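Local coordinates for pullulanase (Bacillus acidopullulyticus, PDB 2WAN), which hydrolyses alpha-1,6-glucosidic linkages in pullulan and at the branch points of starch-type polysaccharides, as a pullulanase (EC 3.2.1.41), at residues L198-Y212 with V229-T243. Residues are numbered along the deposited sequence; the frame is centred on the assembly and turned at random.
Sequences LYQLSGTLPAGTYQY and VSLTVPEGGEKVTFT
Residues 198-212 and 229-243 meet as two antiparallel strand pairings, Gln200 to Leu205 against Glu238 to Thr243 and Gly208 to Tyr212 against Val229 to Val233, one in each facing sheet of the beta-sandwich of the Pullulanase X25 domain. Both segments pass from one sheet to the other at the same end: 198-212 bends at Pro206 and Ala207, while 229-243 crosses through a type II turn from Pro234 to Gly237, and the register shifts by two. Paired backbone bonds hold each sheet, among them Phe242 N to Leu201 O (2.7 Å) and Val233 N to Gly208 O (2.7 Å). Between the sheets the side chains form a small core. The edge of the Phe242 ring meets the face of Tyr212 in a T-shaped stack, centroids 5.0 Å apart and planes at 80°. Val229 lies over the opposite face of Tyr212 in a CH-pi contact, its CB 3.9 Å from the ring centroid. Tyr212 is thus clamped between a residue of each sheet, and its OH is bonded to Asp253. Leu205 CD2 reaches Phe242 CZ at the ring edge and Leu231 CD2, both at 4.0 Å. Near the bend, CG of Tyr210 stands anti to its carbonyl carbon (chi1 -61°), and the ring lies beside Val233 with OH bonded to Pro206 O (2.6 Å) from above the carbonyl plane. On the outward face, Ser202 OG and Thr241 OG1 share a hydrogen bond, and a water links Ser202 OG to Lys239 NZ; further along that side of the sheet, where Phe262 packs on both side chains, Thr243 OG1 donates to Gln200 OE1. Strand 166-170 flanks strand 208-216, its Leu168 touching Leu201, Tyr212 and Phe242, while strands 192-195 and 250-253 border the other sheet on either side.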
loop_
_atom_site.group_PDB
_atom_site.type_symbol
_atom_site.label_atom_id
_atom_site.label_comp_id
_atom_site.label_asym_id
_atom_site.label_seq_id
_atom_site.Cartn_x
_atom_site.Cartn_y
_atom_site.Cartn_z
ATOM N N LEU A 198 20.750 -14.154 29.095
ATOM C CA LEU A 198 22.039 -14.673 28.639
ATOM C C LEU A 198 22.215 -14.499 27.131
ATOM O O LEU A 198 21.529 -15.133 26.333
ATOM C CB LEU A 198 22.211 -16.144 29.048
ATOM C CG LEU A 198 23.471 -16.896 28.603
ATOM C CD1 LEU A 198 24.719 -16.329 29.255
ATOM C CD2 LEU A 198 23.365 -18.390 28.904
ATOM N N TYR A 199 23.149 -13.632 26.755
ATOM C CA TYR A 199 23.450 -13.372 25.352
ATOM C C TYR A 199 24.882 -13.771 25.049
ATOM O O TYR A 199 25.806 -13.423 25.796
ATOM C CB TYR A 199 23.205 -11.896 25.020
ATOM C CG TYR A 199 21.744 -11.568 24.835
ATOM C CD1 TYR A 199 21.210 -11.363 23.559
ATOM C CD2 TYR A 199 20.889 -11.473 25.933
ATOM C CE1 TYR A 199 19.848 -11.068 23.391
ATOM C CE2 TYR A 199 19.535 -11.182 25.780
ATOM C CZ TYR A 199 19.020 -10.985 24.509
ATOM O OH TYR A 199 17.681 -10.691 24.376
ATOM N N GLN A 200 25.063 -14.524 23.967
ATOM C CA GLN A 200 26.370 -15.062 23.629
ATOM C C GLN A 200 26.674 -14.998 22.140
ATOM O O GLN A 200 25.767 -14.958 21.301
ATOM C CB GLN A 200 26.506 -16.506 24.134
ATOM C CG GLN A 200 26.383 -16.644 25.640
ATOM C CD GLN A 200 26.754 -18.020 26.148
ATOM O OE1 GLN A 200 27.559 -18.155 27.072
ATOM N NE2 GLN A 200 26.170 -19.050 25.550
ATOM N N LEU A 201 27.970 -14.970 21.837
ATOM C CA LEU A 201 28.483 -15.137 20.489
ATOM C C LEU A 201 29.734 -15.995 20.560
ATOM O O LEU A 201 30.611 -15.773 21.405
ATOM C CB LEU A 201 28.806 -13.785 19.843
ATOM C CG LEU A 201 29.298 -13.773 18.392
ATOM C CD1 LEU A 201 28.129 -13.834 17.408
ATOM C CD2 LEU A 201 30.141 -12.538 18.130
ATOM N N SER A 202 29.797 -16.996 19.685
ATOM C CA SER A 202 30.999 -17.798 19.518
ATOM C C SER A 202 31.597 -17.521 18.145
ATOM O O SER A 202 30.878 -17.185 17.199
ATOM C CB SER A 202 30.691 -19.289 19.660
ATOM O OG SER A 202 30.128 -19.573 20.926
ATOM N N GLY A 203 32.912 -17.663 18.049
ATOM C CA GLY A 203 33.623 -17.504 16.791
ATOM C C GLY A 203 35.041 -17.993 16.961
ATOM O O GLY A 203 35.541 -18.076 18.083
ATOM N N THR A 204 35.689 -18.325 15.848
ATOM C CA THR A 204 37.076 -18.785 15.882
ATOM C C THR A 204 38.027 -17.634 15.589
ATOM O O THR A 204 37.873 -16.923 14.598
ATOM C CB THR A 204 37.321 -19.959 14.900
ATOM O OG1 THR A 204 36.279 -20.927 15.055
ATOM C CG2 THR A 204 38.668 -20.623 15.179
ATOM N N LEU A 205 39.001 -17.465 16.476
ATOM C CA LEU A 205 39.988 -16.399 16.387
ATOM C C LEU A 205 41.383 -16.965 16.147
ATOM O O LEU A 205 41.769 -17.936 16.796
ATOM C CB LEU A 205 39.979 -15.578 17.684
ATOM C CG LEU A 205 39.432 -14.143 17.758
ATOM C CD1 LEU A 205 38.553 -13.745 16.582
ATOM C CD2 LEU A 205 38.712 -13.911 19.087
ATOM N N PRO A 206 42.144 -16.364 15.211
ATOM C CA PRO A 206 43.556 -16.730 15.066
ATOM C C PRO A 206 44.366 -16.327 16.301
ATOM O O PRO A 206 43.939 -15.448 17.061
ATOM C CB PRO A 206 44.010 -15.917 13.845
ATOM C CG PRO A 206 42.748 -15.581 13.109
ATOM C CD PRO A 206 41.722 -15.395 14.182
ATOM N N ALA A 207 45.517 -16.969 16.495
ATOM C CA ALA A 207 46.425 -16.648 17.597
ATOM C C ALA A 207 46.722 -15.150 17.675
ATOM O O ALA A 207 46.778 -14.470 16.647
ATOM C CB ALA A 207 47.720 -17.432 17.457
ATOM N N GLY A 208 46.903 -14.641 18.893
ATOM C CA GLY A 208 47.306 -13.248 19.096
ATOM C C GLY A 208 46.624 -12.550 20.257
ATOM O O GLY A 208 45.815 -13.149 20.966
ATOM N N THR A 209 46.962 -11.275 20.447
ATOM C CA THR A 209 46.396 -10.454 21.519
ATOM C C THR A 209 45.315 -9.533 20.957
ATOM O O THR A 209 45.502 -8.913 19.906
ATOM C CB THR A 209 47.481 -9.611 22.228
ATOM O OG1 THR A 209 48.166 -8.805 21.262
ATOM C CG2 THR A 209 48.495 -10.504 22.923
ATOM N N TYR A 210 44.186 -9.454 21.656
ATOM C CA TYR A 210 43.029 -8.674 21.201
ATOM C C TYR A 210 42.472 -7.799 22.316
ATOM O O TYR A 210 42.805 -7.985 23.481
ATOM C CB TYR A 210 41.914 -9.608 20.733
ATOM C CG TYR A 210 42.273 -10.504 19.571
ATOM C CD1 TYR A 210 42.095 -10.074 18.255
ATOM C CD2 TYR A 210 42.777 -11.788 19.786
ATOM C CE1 TYR A 210 42.415 -10.903 17.178
ATOM C CE2 TYR A 210 43.103 -12.623 18.719
ATOM C CZ TYR A 210 42.918 -12.175 17.421
ATOM O OH TYR A 210 43.239 -12.998 16.365
ATOM N N GLN A 211 41.622 -6.849 21.947
ATOM C CA GLN A 211 40.853 -6.088 22.926
ATOM C C GLN A 211 39.394 -6.046 22.529
ATOM O O GLN A 211 39.077 -5.948 21.345
ATOM C CB GLN A 211 41.381 -4.664 23.054
ATOM C CG GLN A 211 42.539 -4.513 24.010
ATOM C CD GLN A 211 42.834 -3.060 24.298
ATOM O OE1 GLN A 211 43.634 -2.737 25.168
ATOM N NE2 GLN A 211 42.173 -2.174 23.573
ATOM N N TYR A 212 38.504 -6.116 23.517
ATOM C CA TYR A 212 37.082 -6.014 23.227
ATOM C C TYR A 212 36.236 -5.388 24.339
ATOM O O TYR A 212 36.676 -5.255 25.495
ATOM C CB TYR A 212 36.513 -7.382 22.845
ATOM C CG TYR A 212 36.284 -8.274 24.036
ATOM C CD1 TYR A 212 35.054 -8.277 24.695
ATOM C CD2 TYR A 212 37.299 -9.103 24.521
ATOM C CE1 TYR A 212 34.829 -9.089 25.802
ATOM C CE2 TYR A 212 37.087 -9.919 25.634
ATOM C CZ TYR A 212 35.844 -9.904 26.264
ATOM O OH TYR A 212 35.604 -10.695 27.362
ATOM N N VAL A 229 38.703 -4.961 27.439
ATOM C CA VAL A 229 39.127 -6.262 27.963
ATOM C C VAL A 229 40.225 -6.857 27.082
ATOM O O VAL A 229 40.074 -6.930 25.856
ATOM C CB VAL A 229 37.942 -7.269 28.078
ATOM C CG1 VAL A 229 38.422 -8.605 28.648
ATOM C CG2 VAL A 229 36.831 -6.709 28.951
ATOM N N SER A 230 41.321 -7.279 27.712
ATOM C CA SER A 230 42.425 -7.961 27.016
ATOM C C SER A 230 42.158 -9.451 26.855
ATOM O O SER A 230 41.746 -10.122 27.805
ATOM C CB SER A 230 43.749 -7.770 27.765
ATOM O OG SER A 230 44.091 -6.398 27.834
ATOM N N LEU A 231 42.421 -9.949 25.647
ATOM C CA LEU A 231 42.223 -11.355 25.289
ATOM C C LEU A 231 43.408 -11.866 24.469
ATOM O O LEU A 231 43.657 -11.383 23.360
ATOM C CB LEU A 231 40.917 -11.526 24.492
ATOM C CG LEU A 231 40.596 -12.869 23.817
ATOM C CD1 LEU A 231 40.151 -13.898 24.833
ATOM C CD2 LEU A 231 39.523 -12.693 22.759
ATOM N N THR A 232 44.138 -12.834 25.016
ATOM C CA THR A 232 45.204 -13.491 24.266
ATOM C C THR A 232 44.749 -14.879 23.805
ATOM O O THR A 232 44.293 -15.694 24.607
ATOM C CB THR A 232 46.530 -13.579 25.065
ATOM O OG1 THR A 232 46.302 -14.259 26.302
ATOM C CG2 THR A 232 47.064 -12.199 25.370
ATOM N N VAL A 233 44.847 -15.108 22.499
ATOM C CA VAL A 233 44.487 -16.381 21.881
ATOM C C VAL A 233 45.771 -17.176 21.626
ATOM O O VAL A 233 46.652 -16.705 20.900
ATOM C CB VAL A 233 43.687 -16.169 20.565
ATOM C CG1 VAL A 233 43.410 -17.495 19.860
ATOM C CG2 VAL A 233 42.383 -15.449 20.855
ATOM N N PRO A 234 45.880 -18.381 22.228
ATOM C CA PRO A 234 47.111 -19.180 22.193
ATOM C C PRO A 234 47.488 -19.688 20.801
ATOM O O PRO A 234 46.718 -19.528 19.848
ATOM C CB PRO A 234 46.780 -20.368 23.104
ATOM C CG PRO A 234 45.296 -20.490 23.032
ATOM C CD PRO A 234 44.803 -19.076 22.959
ATOM N N GLU A 235 48.673 -20.291 20.710
ATOM C CA GLU A 235 49.156 -20.981 19.513
ATOM C C GLU A 235 48.059 -21.818 18.846
ATOM O O GLU A 235 47.376 -22.600 19.512
ATOM C CB GLU A 235 50.325 -21.894 19.900
ATOM C CG GLU A 235 51.048 -22.559 18.734
ATOM C CD GLU A 235 52.209 -21.731 18.216
ATOM O OE1 GLU A 235 52.951 -21.151 19.041
ATOM O OE2 GLU A 235 52.387 -21.667 16.980
ATOM N N GLY A 236 47.894 -21.642 17.538
ATOM C CA GLY A 236 46.974 -22.469 16.752
ATOM C C GLY A 236 45.553 -21.943 16.639
ATOM O O GLY A 236 44.775 -22.420 15.811
ATOM N N GLY A 237 45.214 -20.959 17.467
ATOM C CA GLY A 237 43.876 -20.375 17.465
ATOM C C GLY A 237 42.933 -21.092 18.413
ATOM O O GLY A 237 43.262 -22.156 18.943
ATOM N N GLU A 238 41.757 -20.504 18.623
ATOM C CA GLU A 238 40.763 -21.040 19.553
ATOM C C GLU A 238 39.370 -20.498 19.241
ATOM O O GLU A 238 39.213 -19.329 18.877
ATOM C CB GLU A 238 41.145 -20.689 20.996
ATOM C CG GLU A 238 40.365 -21.440 22.066
ATOM C CD GLU A 238 40.772 -21.056 23.478
ATOM O OE1 GLU A 238 39.956 -21.254 24.401
ATOM O OE2 GLU A 238 41.902 -20.561 23.675
ATOM N N LYS A 239 38.365 -21.358 19.375
ATOM C CA LYS A 239 36.975 -20.928 19.341
ATOM C C LYS A 239 36.662 -20.302 20.695
ATOM O O LYS A 239 36.893 -20.916 21.743
ATOM C CB LYS A 239 36.046 -22.115 19.067
ATOM C CG LYS A 239 34.606 -21.726 18.754
ATOM C CD LYS A 239 33.689 -22.945 18.778
ATOM C CE LYS A 239 32.227 -22.542 18.687
ATOM N NZ LYS A 239 31.330 -23.722 18.820
ATOM N N VAL A 240 36.167 -19.069 20.671
ATOM C CA VAL A 240 35.900 -18.330 21.899
ATOM C C VAL A 240 34.420 -17.975 21.999
ATOM O O VAL A 240 33.792 -17.581 21.015
ATOM C CB VAL A 240 36.763 -17.042 21.993
ATOM C CG1 VAL A 240 36.591 -16.366 23.353
ATOM C CG2 VAL A 240 38.235 -17.351 21.740
ATOM N N THR A 241 33.864 -18.130 23.191
ATOM C CA THR A 241 32.516 -17.664 23.463
ATOM C C THR A 241 32.582 -16.377 24.280
ATOM O O THR A 241 33.300 -16.302 25.285
ATOM C CB THR A 241 31.668 -18.745 24.173
ATOM O OG1 THR A 241 31.563 -19.888 23.316
ATOM C CG2 THR A 241 30.263 -18.234 24.481
ATOM N N PHE A 242 31.840 -15.373 23.812
ATOM C CA PHE A 242 31.697 -14.077 24.474
ATOM C C PHE A 242 30.298 -13.977 25.052
ATOM O O PHE A 242 29.326 -14.346 24.394
ATOM C CB PHE A 242 31.953 -12.939 23.482
ATOM C CG PHE A 242 33.325 -12.969 22.880
ATOM C CD1 PHE A 242 34.372 -12.268 23.475
ATOM C CD2 PHE A 242 33.583 -13.715 21.727
ATOM C CE1 PHE A 242 35.652 -12.299 22.932
ATOM C CE2 PHE A 242 34.857 -13.748 21.173
ATOM C CZ PHE A 242 35.899 -13.042 21.774
ATOM N N THR A 243 30.202 -13.480 26.282
ATOM C CA THR A 243 28.957 -13.505 27.033
ATOM C C THR A 243 28.584 -12.144 27.608
ATOM O O THR A 243 29.432 -11.434 28.144
ATOM C CB THR A 243 29.049 -14.541 28.190
ATOM O OG1 THR A 243 29.286 -15.841 27.648
ATOM C CG2 THR A 243 27.774 -14.573 29.002
HETATM O O HOH W 1 29.495 -22.508 20.575
#